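Local coordinates for nisin biosynthesis protein NisC (Lactococcus lactis subsp. lactis, PDB 2G0D) that probably catalyses the zinc-dependent cyclisation of the nisin precursor, closing the thioether rings of this lantibiotic, at residues Y279-G291 with D298-S310. Residues are numbered along the deposited sequence; the frame is centred on the assembly and turned at random.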
loop_
_atom_site.group_PDB
_atom_site.type_symbol
_atom_site.label_atom_id
_atom_site.label_comp_id
_atom_site.label_asym_id
_atom_site.label_seq_id
_atom_site.Cartn_x
_atom_site.Cartn_y
_atom_site.Cartn_z
ATOM N N TYR A 279 -8.785 -2.461 -3.987
ATOM C CA TYR A 279 -10.175 -2.703 -3.630
ATOM C C TYR A 279 -10.475 -4.192 -3.811
ATOM O O TYR A 279 -10.023 -4.816 -4.780
ATOM C CB TYR A 279 -11.117 -1.935 -4.571
ATOM C CG TYR A 279 -11.258 -0.438 -4.350
ATOM C CD1 TYR A 279 -12.094 0.063 -3.352
ATOM C CD2 TYR A 279 -10.636 0.474 -5.221
ATOM C CE1 TYR A 279 -12.266 1.451 -3.183
ATOM C CE2 TYR A 279 -10.790 1.839 -5.068
ATOM C CZ TYR A 279 -11.600 2.323 -4.038
ATOM O OH TYR A 279 -11.743 3.677 -3.879
ATOM N N GLY A 280 -11.244 -4.757 -2.894
ATOM C CA GLY A 280 -11.745 -6.124 -3.068
ATOM C C GLY A 280 -11.024 -7.151 -2.212
ATOM O O GLY A 280 -10.130 -6.810 -1.413
ATOM N N GLY A 281 -11.416 -8.409 -2.409
ATOM C CA GLY A 281 -10.934 -9.539 -1.612
ATOM C C GLY A 281 -9.444 -9.634 -1.325
ATOM O O GLY A 281 -9.075 -9.815 -0.189
ATOM N N PRO A 282 -8.581 -9.536 -2.355
ATOM C CA PRO A 282 -7.136 -9.694 -2.058
ATOM C C PRO A 282 -6.610 -8.725 -1.014
ATOM O O PRO A 282 -5.948 -9.158 -0.082
ATOM C CB PRO A 282 -6.461 -9.482 -3.419
ATOM C CG PRO A 282 -7.584 -9.926 -4.427
ATOM C CD PRO A 282 -8.815 -9.326 -3.804
ATOM N N GLY A 283 -6.930 -7.448 -1.137
ATOM C CA GLY A 283 -6.505 -6.463 -0.125
ATOM C C GLY A 283 -7.215 -6.637 1.205
ATOM O O GLY A 283 -6.607 -6.521 2.261
ATOM N N ILE A 284 -8.518 -6.902 1.151
ATOM C CA ILE A 284 -9.315 -7.163 2.355
ATOM C C ILE A 284 -8.765 -8.375 3.130
ATOM O O ILE A 284 -8.790 -8.373 4.358
ATOM C CB ILE A 284 -10.830 -7.305 2.003
ATOM C CG1 ILE A 284 -11.416 -5.939 1.604
ATOM C CG2 ILE A 284 -11.628 -7.967 3.146
ATOM C CD1 ILE A 284 -12.657 -6.035 0.733
ATOM N N SER A 285 -8.233 -9.385 2.432
ATOM C CA SER A 285 -7.676 -10.568 3.120
ATOM C C SER A 285 -6.520 -10.199 4.044
ATOM O O SER A 285 -6.275 -10.888 5.026
ATOM C CB SER A 285 -7.225 -11.653 2.136
ATOM O OG SER A 285 -6.023 -11.311 1.429
ATOM N N LEU A 286 -5.799 -9.124 3.718
ATOM C CA LEU A 286 -4.706 -8.626 4.580
ATOM C C LEU A 286 -5.231 -8.149 5.946
ATOM O O LEU A 286 -4.643 -8.435 6.987
ATOM C CB LEU A 286 -3.899 -7.516 3.864
ATOM C CG LEU A 286 -3.083 -7.955 2.626
ATOM C CD1 LEU A 286 -2.463 -6.757 1.859
ATOM C CD2 LEU A 286 -2.023 -8.907 3.057
ATOM N N LEU A 287 -6.349 -7.435 5.946
ATOM C CA LEU A 287 -7.001 -7.056 7.209
ATOM C C LEU A 287 -7.238 -8.279 8.111
ATOM O O LEU A 287 -6.937 -8.237 9.292
ATOM C CB LEU A 287 -8.342 -6.336 6.947
ATOM C CG LEU A 287 -9.190 -6.049 8.201
ATOM C CD1 LEU A 287 -8.511 -5.014 9.136
ATOM C CD2 LEU A 287 -10.584 -5.571 7.812
ATOM N N TYR A 288 -7.757 -9.364 7.550
ATOM C CA TYR A 288 -8.140 -10.507 8.357
ATOM C C TYR A 288 -6.872 -11.235 8.836
ATOM O O TYR A 288 -6.804 -11.746 9.964
ATOM C CB TYR A 288 -9.043 -11.443 7.550
ATOM C CG TYR A 288 -10.514 -11.032 7.489
ATOM C CD1 TYR A 288 -11.450 -11.615 8.359
ATOM C CD2 TYR A 288 -10.975 -10.072 6.573
ATOM C CE1 TYR A 288 -12.807 -11.255 8.334
ATOM C CE2 TYR A 288 -12.346 -9.711 6.531
ATOM C CZ TYR A 288 -13.251 -10.322 7.414
ATOM O OH TYR A 288 -14.597 -9.999 7.404
ATOM N N LEU A 289 -5.870 -11.256 7.969
ATOM C CA LEU A 289 -4.622 -11.912 8.250
ATOM C C LEU A 289 -3.971 -11.179 9.426
ATOM O O LEU A 289 -3.702 -11.783 10.470
ATOM C CB LEU A 289 -3.724 -11.861 6.988
ATOM C CG LEU A 289 -2.313 -12.406 7.180
ATOM C CD1 LEU A 289 -2.434 -13.883 7.644
ATOM C CD2 LEU A 289 -1.462 -12.277 5.936
ATOM N N TYR A 290 -3.731 -9.874 9.235
ATOM C CA TYR A 290 -3.076 -9.037 10.219
ATOM C C TYR A 290 -3.879 -8.903 11.511
ATOM O O TYR A 290 -3.310 -8.986 12.601
ATOM C CB TYR A 290 -2.761 -7.663 9.633
ATOM C CG TYR A 290 -1.759 -7.668 8.462
ATOM C CD1 TYR A 290 -0.735 -8.630 8.374
ATOM C CD2 TYR A 290 -1.821 -6.689 7.487
ATOM C CE1 TYR A 290 0.189 -8.614 7.314
ATOM C CE2 TYR A 290 -0.915 -6.666 6.424
ATOM C CZ TYR A 290 0.084 -7.619 6.347
ATOM O OH TYR A 290 0.951 -7.584 5.280
ATOM N N GLY A 291 -5.188 -8.679 11.391
ATOM C CA GLY A 291 -6.099 -8.673 12.565
ATOM C C GLY A 291 -6.035 -9.981 13.333
ATOM O O GLY A 291 -5.877 -9.989 14.569
ATOM N N ASP A 298 -7.728 -17.330 15.559
ATOM C CA ASP A 298 -7.434 -18.349 14.542
ATOM C C ASP A 298 -8.453 -18.292 13.426
ATOM O O ASP A 298 -8.128 -18.582 12.281
ATOM C CB ASP A 298 -7.421 -19.774 15.129
ATOM C CG ASP A 298 -6.126 -20.110 15.881
ATOM O OD1 ASP A 298 -5.105 -19.426 15.671
ATOM O OD2 ASP A 298 -6.145 -21.077 16.698
ATOM N N TYR A 299 -9.688 -17.948 13.788
ATOM C CA TYR A 299 -10.788 -17.818 12.838
ATOM C C TYR A 299 -10.495 -16.741 11.772
ATOM O O TYR A 299 -10.658 -17.000 10.569
ATOM C CB TYR A 299 -12.117 -17.533 13.569
ATOM C CG TYR A 299 -13.236 -17.048 12.651
ATOM C CD1 TYR A 299 -13.868 -17.924 11.760
ATOM C CD2 TYR A 299 -13.638 -15.705 12.654
ATOM C CE1 TYR A 299 -14.889 -17.479 10.897
ATOM C CE2 TYR A 299 -14.644 -15.252 11.804
ATOM C CZ TYR A 299 -15.266 -16.145 10.929
ATOM O OH TYR A 299 -16.260 -15.696 10.088
ATOM N N PHE A 300 -10.070 -15.554 12.205
ATOM C CA PHE A 300 -9.683 -14.477 11.263
ATOM C C PHE A 300 -8.543 -14.911 10.345
ATOM O O PHE A 300 -8.573 -14.633 9.156
ATOM C CB PHE A 300 -9.239 -13.197 11.992
ATOM C CG PHE A 300 -10.329 -12.508 12.796
ATOM C CD1 PHE A 300 -11.675 -12.714 12.524
ATOM C CD2 PHE A 300 -9.986 -11.597 13.782
ATOM C CE1 PHE A 300 -12.676 -12.059 13.259
ATOM C CE2 PHE A 300 -10.969 -10.930 14.530
ATOM C CZ PHE A 300 -12.321 -11.162 14.260
ATOM N N VAL A 301 -7.520 -15.567 10.894
ATOM C CA VAL A 301 -6.412 -16.005 10.059
ATOM C C VAL A 301 -6.909 -17.026 9.028
ATOM O O VAL A 301 -6.663 -16.862 7.835
ATOM C CB VAL A 301 -5.230 -16.571 10.880
ATOM C CG1 VAL A 301 -4.170 -17.137 9.948
ATOM C CG2 VAL A 301 -4.602 -15.478 11.751
ATOM N N ASP A 302 -7.637 -18.045 9.489
ATOM C CA ASP A 302 -8.217 -19.057 8.589
ATOM C C ASP A 302 -9.157 -18.422 7.526
ATOM O O ASP A 302 -9.152 -18.838 6.368
ATOM C CB ASP A 302 -8.915 -20.200 9.388
ATOM C CG ASP A 302 -7.922 -21.043 10.234
ATOM O OD1 ASP A 302 -6.686 -20.883 10.054
ATOM O OD2 ASP A 302 -8.371 -21.866 11.092
ATOM N N LYS A 303 -9.936 -17.411 7.915
ATOM C CA LYS A 303 -10.802 -16.725 6.945
ATOM C C LYS A 303 -9.958 -15.977 5.926
ATOM O O LYS A 303 -10.245 -16.042 4.733
ATOM C CB LYS A 303 -11.741 -15.734 7.607
ATOM C CG LYS A 303 -12.825 -15.256 6.643
ATOM C CD LYS A 303 -14.036 -14.686 7.350
ATOM C CE LYS A 303 -15.047 -14.196 6.330
ATOM N NZ LYS A 303 -16.372 -13.959 6.902
ATOM N N ALA A 304 -8.912 -15.285 6.393
ATOM C CA ALA A 304 -8.022 -14.557 5.478
ATOM C C ALA A 304 -7.620 -15.447 4.296
ATOM O O ALA A 304 -7.677 -15.021 3.155
ATOM C CB ALA A 304 -6.782 -14.016 6.215
ATOM N N GLU A 305 -7.241 -16.693 4.573
ATOM C CA GLU A 305 -6.803 -17.594 3.514
ATOM C C GLU A 305 -7.918 -17.952 2.553
ATOM O O GLU A 305 -7.705 -18.028 1.344
ATOM C CB GLU A 305 -6.251 -18.875 4.107
ATOM C CG GLU A 305 -4.930 -18.689 4.741
ATOM C CD GLU A 305 -4.189 -19.993 4.809
ATOM O OE1 GLU A 305 -3.646 -20.430 3.754
ATOM O OE2 GLU A 305 -4.175 -20.570 5.913
ATOM N N LYS A 306 -9.099 -18.190 3.108
ATOM C CA LYS A 306 -10.268 -18.555 2.317
ATOM C C LYS A 306 -10.637 -17.397 1.385
ATOM O O LYS A 306 -10.907 -17.621 0.214
ATOM C CB LYS A 306 -11.450 -18.944 3.231
ATOM C CG LYS A 306 -11.259 -20.268 3.994
ATOM C CD LYS A 306 -12.581 -20.719 4.618
ATOM C CE LYS A 306 -12.439 -21.865 5.606
ATOM N NZ LYS A 306 -11.368 -22.859 5.286
ATOM N N ILE A 307 -10.622 -16.173 1.915
ATOM C CA ILE A 307 -10.902 -14.957 1.146
ATOM C C ILE A 307 -9.921 -14.798 -0.030
ATOM O O ILE A 307 -10.332 -14.495 -1.147
ATOM C CB ILE A 307 -10.794 -13.675 2.012
ATOM C CG1 ILE A 307 -11.870 -13.644 3.111
ATOM C CG2 ILE A 307 -10.937 -12.396 1.134
ATOM C CD1 ILE A 307 -11.630 -12.489 4.128
ATOM N N LEU A 308 -8.627 -14.992 0.224
ATOM C CA LEU A 308 -7.639 -14.774 -0.823
ATOM C C LEU A 308 -7.767 -15.891 -1.858
ATOM O O LEU A 308 -7.649 -15.659 -3.058
ATOM C CB LEU A 308 -6.211 -14.731 -0.252
ATOM C CG LEU A 308 -5.080 -14.539 -1.292
ATOM C CD1 LEU A 308 -5.315 -13.283 -2.151
ATOM C CD2 LEU A 308 -3.705 -14.513 -0.625
ATOM N N GLU A 309 -8.002 -17.099 -1.368
ATOM C CA GLU A 309 -8.065 -18.281 -2.221
ATOM C C GLU A 309 -9.248 -18.155 -3.182
ATOM O O GLU A 309 -9.120 -18.473 -4.363
ATOM C CB GLU A 309 -8.145 -19.545 -1.367
ATOM C CG GLU A 309 -7.767 -20.792 -2.089
ATOM C CD GLU A 309 -7.770 -22.045 -1.193
ATOM O OE1 GLU A 309 -8.272 -22.001 -0.031
ATOM O OE2 GLU A 309 -7.247 -23.074 -1.673
ATOM N N SER A 310 -10.362 -17.635 -2.670
ATOM C CA SER A 310 -11.549 -17.349 -3.467
ATOM C C SER A 310 -11.232 -16.388 -4.585
ATOM O O SER A 310 -11.691 -16.572 -5.710
ATOM C CB SER A 310 -12.646 -16.720 -2.604
ATOM O OG SER A 310 -13.882 -16.781 -3.272
#
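Tyr288 is the knob on which helices 281-294 and 298-314 lock together: its side chain drops into a hollow walled by Phe300, Lys303, Ala304 and Ile307. Ile307 CD1 lies over one face of the ring, 3.8 Å from its centroid and 23° off the ring normal, a CH-pi contact displaced toward the rim. The Lys303 chain, extended beyond CG, brings CD obliquely to 3.8 Å from Tyr288 CE1. Both polar ends continue past the hollow to helix 226-242 and the residue just after it, Tyr288 OH hydrogen-bonding to Glu240 while Lys303 NZ forms salt bridges with Glu240 and Glu243. The small bump of Ala304 works in the reverse direction, its CB 3.4 Å from Ser285 O and facing the groove between the CB atoms of Tyr288 and Leu289. Consistent with so slight a residue at this crossing, the axes of segments 281-291 and 298-310 approach to 7.4 Å and run nearly antiparallel, at 156°. This is a helical hairpin of the alpha toroid, in which an inner and an outer helix are joined by a short connection; the side chain of Pro282, at the inner helix's start, is about 11 Å from the zinc ion. Toward that start, Gly281 presents a bare backbone hollow, and Ile307 CG2 fills it, 3.4 Å from Gly281 O. Ser285 offers a similarly small profile: with OG set between the backbone N and the carbonyl carbon (chi1 73°), it turns back to donate a hydrogen bond to Pro282 O, 2.6 Å from OG, leaving CB facing Ile307 CG2. Alongside, Leu308 CD1 reaches Pro282, and Phe337 of helix 327-341 packs against both Ser285 and Leu308.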